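BIFUNCTIONAL PROTEIN Proline utilization A (PutA) (Corynebacterium freiburgense, PDB 5UX5) catalyses the two-step oxidation of proline to glutamate, joining an FAD-dependent proline dehydrogenase and an NAD-dependent aldehyde dehydrogenase in one polypeptide. Local coordinates at residues P803-N808 with L825-A830; P577-F582 with I916-P921; E1008-H1013 with Y1029-L1034. All coordinates share one frame; numbering follows the deposited sequence.

Contact 1. Residues P803-N808 with L825-A830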
# COMPACT_ATOMS: atom_id res chain seq x y z
N PRO A 803 -2.11 -14.77 -15.02
CA PRO A 803 -2.53 -13.44 -15.51
C PRO A 803 -2.23 -13.28 -16.99
O PRO A 803 -1.35 -13.94 -17.54
CB PRO A 803 -1.66 -12.48 -14.70
CG PRO A 803 -0.42 -13.29 -14.34
CD PRO A 803 -0.87 -14.72 -14.22
N GLY A 804 -2.94 -12.33 -17.61
CA GLY A 804 -2.71 -12.02 -19.01
C GLY A 804 -2.63 -10.52 -19.24
O GLY A 804 -3.07 -9.73 -18.43
N ILE A 805 -2.06 -10.14 -20.38
CA ILE A 805 -1.94 -8.73 -20.77
C ILE A 805 -2.28 -8.60 -22.26
O ILE A 805 -1.57 -9.16 -23.11
CB ILE A 805 -0.54 -8.17 -20.47
CG1 ILE A 805 -0.22 -8.27 -18.98
CG2 ILE A 805 -0.37 -6.76 -21.00
CD1 ILE A 805 1.18 -7.90 -18.68
N ARG A 806 -3.38 -7.90 -22.57
CA ARG A 806 -3.71 -7.49 -23.94
C ARG A 806 -3.01 -6.20 -24.32
O ARG A 806 -2.95 -5.24 -23.53
CB ARG A 806 -5.19 -7.20 -24.08
CG ARG A 806 -6.06 -8.27 -23.68
CD ARG A 806 -7.47 -7.78 -23.78
NE ARG A 806 -8.31 -8.90 -23.41
CZ ARG A 806 -9.25 -9.40 -24.17
NH1 ARG A 806 -9.51 -8.85 -25.35
NH2 ARG A 806 -9.95 -10.44 -23.73
N ASP A 807 -2.56 -6.14 -25.57
CA ASP A 807 -1.94 -4.96 -26.16
C ASP A 807 -2.85 -4.39 -27.26
O ASP A 807 -3.61 -5.12 -27.92
CB ASP A 807 -0.56 -5.36 -26.71
CG ASP A 807 0.38 -4.19 -26.92
OD1 ASP A 807 0.07 -3.06 -26.49
OD2 ASP A 807 1.48 -4.43 -27.46
N ASN A 808 -2.76 -3.07 -27.45
CA ASN A 808 -3.49 -2.36 -28.51
C ASN A 808 -5.01 -2.38 -28.28
O ASN A 808 -5.80 -2.48 -29.22
CB ASN A 808 -3.13 -2.93 -29.88
CG ASN A 808 -1.67 -2.70 -30.23
OD1 ASN A 808 -1.14 -1.61 -30.04
ND2 ASN A 808 -1.00 -3.76 -30.67
N LEU A 825 -5.17 -7.44 -17.78
CA LEU A 825 -4.79 -6.05 -17.94
C LEU A 825 -4.70 -5.74 -19.41
O LEU A 825 -4.17 -6.54 -20.18
CB LEU A 825 -3.44 -5.79 -17.30
CG LEU A 825 -2.75 -4.47 -17.62
CD1 LEU A 825 -3.50 -3.34 -16.95
CD2 LEU A 825 -1.31 -4.55 -17.15
N GLY A 826 -5.22 -4.59 -19.82
CA GLY A 826 -5.14 -4.15 -21.22
C GLY A 826 -4.29 -2.90 -21.34
O GLY A 826 -4.38 -1.99 -20.52
N ILE A 827 -3.48 -2.85 -22.40
CA ILE A 827 -2.63 -1.69 -22.68
C ILE A 827 -3.24 -0.93 -23.84
O ILE A 827 -3.55 -1.51 -24.88
CB ILE A 827 -1.19 -2.10 -23.04
CG1 ILE A 827 -0.62 -3.05 -21.99
CG2 ILE A 827 -0.32 -0.84 -23.21
CD1 ILE A 827 0.76 -3.52 -22.30
N MET A 828 -3.42 0.37 -23.64
CA MET A 828 -3.83 1.28 -24.70
C MET A 828 -2.66 2.20 -25.00
O MET A 828 -1.90 2.55 -24.10
CB MET A 828 -5.06 2.09 -24.30
CG MET A 828 -6.12 1.25 -23.66
SD MET A 828 -7.58 2.22 -23.22
CE MET A 828 -8.36 2.45 -24.81
N HIS A 829 -2.48 2.54 -26.27
CA HIS A 829 -1.41 3.44 -26.69
C HIS A 829 -2.04 4.74 -27.15
O HIS A 829 -2.72 4.78 -28.18
CB HIS A 829 -0.57 2.81 -27.80
CG HIS A 829 0.07 1.52 -27.40
ND1 HIS A 829 1.26 1.45 -26.72
CD2 HIS A 829 -0.32 0.24 -27.62
CE1 HIS A 829 1.58 0.19 -26.52
NE2 HIS A 829 0.64 -0.57 -27.06
N ALA A 830 -1.78 5.82 -26.41
CA ALA A 830 -2.35 7.12 -26.70
C ALA A 830 -1.28 8.07 -27.23
O ALA A 830 -0.10 7.97 -26.89
CB ALA A 830 -3.02 7.72 -25.46
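At the edge of the H829 imidazole lies the D807 carboxylate; over one face of that ring, displaced toward the rim, lies I827 CG2. H829 NE2 donates to D807 OD1 at 2.6 Å, arriving on the syn side of the carboxylate, somewhat out of its plane. Ring and carboxylate planes are 56° apart, so the bond joins groups that are far from coplanar. The amide of N808 approaches the same ring obliquely, its OD1 3.2 Å from H829 CD2. D807 reaches this position with CG anti to the backbone N (chi1 -160°), which carries the carboxylate toward the neighbouring strand. A nearby carboxylate would probably favour protonation of the imidazole.

The backbones of 804-807 and 825-830 run parallel, their axes 22° apart and 4.6 Å from each other at closest. They belong to the parallel strands of what is, by analogy with the family, probably the catalytic domain of the aldehyde dehydrogenase module, where G826 also bonds to S729 of strand 728-734 on its far side. The ladder is read from L825 N to G804 O (3.2 Å), R806 N to L825 O (2.9 Å) and I827 N to R806 O (2.7 Å).

I805 and L825 share one face of the pair and pack on L744 of helix 740-750. I805 CG2 touches I827 CD1 at 3.7 Å, extending this apolar row. R806 turns to the other face, where its extended chain takes the guanidinium to a salt bridge with E785 and a hydrogen bond with the carbonyl of G777.

Contact 2. Residues P577-F582 with I916-P921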
# COMPACT_ATOMS: atom_id res chain seq x y z
N PRO A 577 -22.79 21.28 17.03
CA PRO A 577 -23.77 22.37 17.02
C PRO A 577 -23.81 23.03 15.65
O PRO A 577 -22.77 23.32 15.05
CB PRO A 577 -23.26 23.34 18.09
CG PRO A 577 -21.79 23.06 18.19
CD PRO A 577 -21.60 21.59 17.85
N GLY A 578 -25.02 23.31 15.19
CA GLY A 578 -25.20 23.75 13.83
C GLY A 578 -26.65 24.11 13.58
O GLY A 578 -27.39 24.44 14.51
N HIS A 579 -27.04 24.04 12.32
CA HIS A 579 -28.31 24.60 11.88
C HIS A 579 -29.30 23.57 11.36
O HIS A 579 -30.38 23.94 10.89
CB HIS A 579 -28.03 25.67 10.83
CG HIS A 579 -27.12 26.74 11.34
ND1 HIS A 579 -27.57 27.79 12.12
CD2 HIS A 579 -25.78 26.90 11.23
CE1 HIS A 579 -26.55 28.57 12.44
NE2 HIS A 579 -25.45 28.04 11.93
N SER A 580 -28.99 22.28 11.50
CA SER A 580 -29.87 21.18 11.12
C SER A 580 -29.79 20.07 12.15
O SER A 580 -28.82 19.98 12.91
CB SER A 580 -29.51 20.64 9.75
OG SER A 580 -28.11 20.71 9.54
N LYS A 581 -30.81 19.23 12.18
CA LYS A 581 -30.88 18.13 13.14
C LYS A 581 -31.07 16.82 12.40
O LYS A 581 -31.91 16.72 11.48
CB LYS A 581 -32.02 18.33 14.16
CG LYS A 581 -32.10 17.20 15.20
CD LYS A 581 -33.20 17.35 16.26
CE LYS A 581 -34.60 17.27 15.70
NZ LYS A 581 -35.63 17.25 16.78
N PHE A 582 -30.33 15.80 12.82
CA PHE A 582 -30.34 14.49 12.17
C PHE A 582 -31.26 13.54 12.90
O PHE A 582 -31.32 13.53 14.13
CB PHE A 582 -28.91 13.93 12.10
CG PHE A 582 -28.80 12.55 11.54
CD1 PHE A 582 -28.89 12.34 10.15
CD2 PHE A 582 -28.54 11.47 12.37
CE1 PHE A 582 -28.74 11.07 9.61
CE2 PHE A 582 -28.40 10.19 11.84
CZ PHE A 582 -28.50 10.00 10.45
N ILE A 916 -33.50 23.53 11.67
CA ILE A 916 -33.93 23.94 13.00
C ILE A 916 -33.82 25.45 13.12
O ILE A 916 -33.23 26.13 12.27
CB ILE A 916 -33.14 23.25 14.14
CG1 ILE A 916 -31.66 23.60 14.11
CG2 ILE A 916 -33.36 21.75 14.15
CD1 ILE A 916 -30.86 22.79 15.16
N GLU A 917 -34.43 25.99 14.17
CA GLU A 917 -34.30 27.41 14.47
C GLU A 917 -32.96 27.66 15.12
O GLU A 917 -32.55 26.95 16.05
CB GLU A 917 -35.43 27.88 15.37
CG GLU A 917 -36.79 27.52 14.82
CD GLU A 917 -37.87 28.43 15.37
OE1 GLU A 917 -38.91 28.59 14.68
OE2 GLU A 917 -37.67 28.98 16.48
N SER A 918 -32.23 28.64 14.59
CA SER A 918 -30.92 28.95 15.12
C SER A 918 -30.59 30.38 14.74
O SER A 918 -31.18 30.95 13.83
CB SER A 918 -29.85 28.00 14.58
OG SER A 918 -29.72 28.16 13.17
N ASP A 919 -29.62 30.95 15.43
CA ASP A 919 -29.19 32.28 15.06
C ASP A 919 -27.96 32.15 14.19
O ASP A 919 -27.01 31.44 14.53
CB ASP A 919 -28.94 33.15 16.29
CG ASP A 919 -30.17 34.00 16.65
OD1 ASP A 919 -30.48 34.96 15.90
OD2 ASP A 919 -30.81 33.71 17.68
N VAL A 920 -28.02 32.80 13.03
CA VAL A 920 -26.93 32.80 12.06
C VAL A 920 -25.89 33.82 12.48
O VAL A 920 -26.24 34.93 12.92
CB VAL A 920 -27.48 33.11 10.66
CG1 VAL A 920 -26.33 33.25 9.67
CG2 VAL A 920 -28.42 32.03 10.24
N PRO A 921 -24.60 33.50 12.41
CA PRO A 921 -23.58 34.51 12.72
C PRO A 921 -23.47 35.54 11.60
O PRO A 921 -24.01 35.38 10.50
CB PRO A 921 -22.30 33.69 12.83
CG PRO A 921 -22.53 32.52 11.93
CD PRO A 921 -24.02 32.22 12.00
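H579 grips the 916-921 loop with its carbonyl and its ring, where an antiparallel strand pair of the aldehyde dehydrogenase module runs out. Strand 911-915 pairs with strand 580-591, whose sheet, with parallel neighbours 614-618 and 666-670, is consistent with the Rossmann-type NAD-binding domain of that module. The end-to-end directions of the touching parts are 174° apart, so the loop keeps the antiparallel course. Continuation of the pairing is seen in I916 N, which donates to H579 O at 3.2 Å. The N-H points almost straight at the oxygen but comes from above the carbonyl plane, 39° out of it.

Further along, H579 ND1 and S918 OG form a hydrogen bond in which either atom may donate. The modelled separation of these two atoms, 2.4 Å, is too short to be trusted at this resolution. D919 O lies at the edge of the ring, in its plane, 3.6 Å from H579 CE1. V920 and P921 approach that ring obliquely and at longer range.

I916 packs over the strand end. Its CG1 sits between its own backbone N and carbonyl carbon (chi1 63°) and lies 3.5 Å from H579 O. The carbon-carbon touch is made by the other branch, I916 CG2, with K581 CB at 3.7 Å, while the lysine chain continues away from the loop.

The second shell comes from the C-terminal part of the chain. R940 of helix 936-953 bonds to S918 OG, and L944 of that helix packs on H579. V920 touches R940 and A943, and P921 touches I947, so the loop lies along the helix. S580, whose side chain points away from the loop, bonds through OG to D1047 OD2.

Contact 3. Residues E1008-H1013 with Y1029-L1034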
# COMPACT_ATOMS: atom_id res chain seq x y z
N GLU A 1008 -40.20 12.95 -19.52
CA GLU A 1008 -38.97 13.48 -20.09
C GLU A 1008 -37.78 12.62 -19.66
O GLU A 1008 -37.61 12.30 -18.48
CB GLU A 1008 -38.78 14.95 -19.69
CG GLU A 1008 -37.66 15.69 -20.48
CD GLU A 1008 -37.45 17.16 -20.03
OE1 GLU A 1008 -38.35 17.76 -19.39
OE2 GLU A 1008 -36.36 17.71 -20.32
N TRP A 1009 -36.98 12.19 -20.63
CA TRP A 1009 -35.80 11.38 -20.41
C TRP A 1009 -34.70 12.16 -19.67
O TRP A 1009 -34.61 13.40 -19.74
CB TRP A 1009 -35.27 10.91 -21.76
CG TRP A 1009 -33.95 10.15 -21.80
CD1 TRP A 1009 -33.80 8.80 -21.87
CD2 TRP A 1009 -32.62 10.71 -21.84
NE1 TRP A 1009 -32.46 8.48 -21.94
CE2 TRP A 1009 -31.71 9.63 -21.92
CE3 TRP A 1009 -32.11 12.02 -21.80
CZ2 TRP A 1009 -30.32 9.80 -21.96
CZ3 TRP A 1009 -30.72 12.20 -21.82
CH2 TRP A 1009 -29.85 11.09 -21.91
N PHE A 1010 -33.84 11.41 -18.99
CA PHE A 1010 -32.67 11.96 -18.32
C PHE A 1010 -31.58 10.89 -18.33
O PHE A 1010 -31.89 9.70 -18.35
CB PHE A 1010 -32.99 12.42 -16.88
CG PHE A 1010 -33.75 11.40 -16.07
CD1 PHE A 1010 -33.09 10.42 -15.35
CD2 PHE A 1010 -35.14 11.44 -16.02
CE1 PHE A 1010 -33.79 9.48 -14.59
CE2 PHE A 1010 -35.85 10.50 -15.26
CZ PHE A 1010 -35.17 9.52 -14.54
N PRO A 1011 -30.31 11.29 -18.32
CA PRO A 1011 -29.22 10.33 -18.57
C PRO A 1011 -29.04 9.37 -17.41
O PRO A 1011 -29.51 9.64 -16.29
CB PRO A 1011 -27.99 11.23 -18.73
CG PRO A 1011 -28.48 12.59 -18.87
CD PRO A 1011 -29.79 12.65 -18.17
N PRO A 1012 -28.35 8.26 -17.62
CA PRO A 1012 -28.01 7.39 -16.48
C PRO A 1012 -27.17 8.15 -15.45
O PRO A 1012 -26.33 8.99 -15.80
CB PRO A 1012 -27.22 6.24 -17.13
CG PRO A 1012 -27.72 6.19 -18.57
CD PRO A 1012 -28.04 7.63 -18.93
N HIS A 1013 -27.41 7.82 -14.18
CA HIS A 1013 -26.66 8.32 -13.02
C HIS A 1013 -26.91 9.81 -12.73
O HIS A 1013 -26.10 10.46 -12.07
CB HIS A 1013 -25.17 8.03 -13.17
CG HIS A 1013 -24.91 6.64 -13.64
ND1 HIS A 1013 -24.43 6.36 -14.90
CD2 HIS A 1013 -25.20 5.45 -13.07
CE1 HIS A 1013 -24.37 5.05 -15.06
NE2 HIS A 1013 -24.85 4.47 -13.97
N TYR A 1029 -39.34 7.85 -10.66
CA TYR A 1029 -38.69 6.88 -9.79
C TYR A 1029 -38.37 5.59 -10.54
O TYR A 1029 -37.26 5.05 -10.43
CB TYR A 1029 -39.57 6.57 -8.57
CG TYR A 1029 -39.61 7.59 -7.46
CD1 TYR A 1029 -38.48 7.84 -6.67
CD2 TYR A 1029 -40.78 8.31 -7.17
CE1 TYR A 1029 -38.52 8.77 -5.62
CE2 TYR A 1029 -40.83 9.25 -6.14
CZ TYR A 1029 -39.69 9.47 -5.37
OH TYR A 1029 -39.72 10.38 -4.35
N GLU A 1030 -39.33 5.08 -11.32
CA GLU A 1030 -39.13 3.82 -12.05
C GLU A 1030 -38.03 3.94 -13.07
O GLU A 1030 -37.28 2.98 -13.31
CB GLU A 1030 -40.40 3.38 -12.74
CG GLU A 1030 -41.45 2.83 -11.82
CD GLU A 1030 -42.81 2.74 -12.49
OE1 GLU A 1030 -42.98 3.32 -13.59
OE2 GLU A 1030 -43.71 2.06 -11.93
N TRP A 1031 -37.94 5.10 -13.72
CA TRP A 1031 -36.88 5.26 -14.70
C TRP A 1031 -35.54 5.41 -14.02
O TRP A 1031 -34.55 4.83 -14.48
CB TRP A 1031 -37.16 6.45 -15.60
CG TRP A 1031 -38.29 6.23 -16.55
CD1 TRP A 1031 -39.15 5.17 -16.56
CD2 TRP A 1031 -38.66 7.07 -17.65
NE1 TRP A 1031 -40.05 5.31 -17.59
CE2 TRP A 1031 -39.76 6.46 -18.28
CE3 TRP A 1031 -38.16 8.27 -18.15
CZ2 TRP A 1031 -40.38 7.02 -19.40
CZ3 TRP A 1031 -38.77 8.83 -19.26
CH2 TRP A 1031 -39.87 8.20 -19.87
N ALA A 1032 -35.50 6.14 -12.90
CA ALA A 1032 -34.26 6.29 -12.14
C ALA A 1032 -33.73 4.94 -11.68
O ALA A 1032 -32.51 4.74 -11.61
CB ALA A 1032 -34.47 7.21 -10.93
N ALA A 1033 -34.63 4.01 -11.32
CA ALA A 1033 -34.19 2.69 -10.87
C ALA A 1033 -33.58 1.89 -12.00
O ALA A 1033 -32.65 1.11 -11.76
CB ALA A 1033 -35.35 1.92 -10.26
N LEU A 1034 -34.04 2.11 -13.23
CA LEU A 1034 -33.48 1.41 -14.38
C LEU A 1034 -32.10 1.93 -14.75
O LEU A 1034 -31.22 1.13 -15.06
CB LEU A 1034 -34.42 1.54 -15.57
CG LEU A 1034 -35.69 0.71 -15.47
CD1 LEU A 1034 -36.69 1.15 -16.53
CD2 LEU A 1034 -35.33 -0.73 -15.61
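F1010 sets the CZ end of its ring against W1031 CB and the backbone N of A1032. F1010 CZ lies 3.8 Å from W1031 CB, which comes to the ring obliquely. The same ring edge meets A1032 N, near the ring plane and also 3.8 Å from F1010 CZ. On A1032 itself, CB is 4.3 Å from F1010 CZ, a looser apolar touch. The ring gets there because F1010 CG occupies the position between its own backbone N and carbonyl carbon (chi1 48°), which turns the phenyl toward helix 1026-1035.

The indole of W1031 reaches back along the loop and crosses F1010 obliquely; no ring stack forms between them. With CG anti to the carbonyl carbon (chi1 -71°), its six-membered ring extends to the main chain at the start of the segment. W1031 CZ3 is 3.7 Å from E1008 O, an oblique approach, and 4.0 Å from W1009 N, which sits at the indole edge. No hydrogen bond joins the two segments, and van der Waals packing carries the contact, over a modest 186 Å² of buried surface. W1009 sends its own indole away from the helix, and P1011 N lies over one face of that ring, offset toward the rim.

F1010 is buried further by L1004, I1028, N1035 and S1037, while A1032 leans on V1039 of strand 1038-1040. Downstream, H1013 makes a backbone hydrogen bond with N1035 at the end of the helix, and its NE2 bonds to N892.

The loop between strands 1000-1003 and 1015-1018 packs on helix 1026-1035, which in turn precedes strand 1038-1040, the parallel neighbour of 1015-1018; this layering is consistent with a Rossmann-like C-terminal domain.

In the fold
Contacts 1 and 2 both involve the aldehyde dehydrogenase module, yet their centres are 53 Å apart. Along the chain, contact 1 falls between the two segments that contact 2 brings together. Contact 3 follows both in sequence and lies at similar range from each: its centre is 34 Å from either one, with nearest atoms about 19 Å from contact 1 and about 18 Å from contact 2. None of the three touches another. The NAD pocket draws its residues from between 591 and 821, and strand 580-591, which begins in contact 2, ends on the first residue of that pocket. The FAD pocket uses residues between 232 and 422, from the proline dehydrogenase barrel.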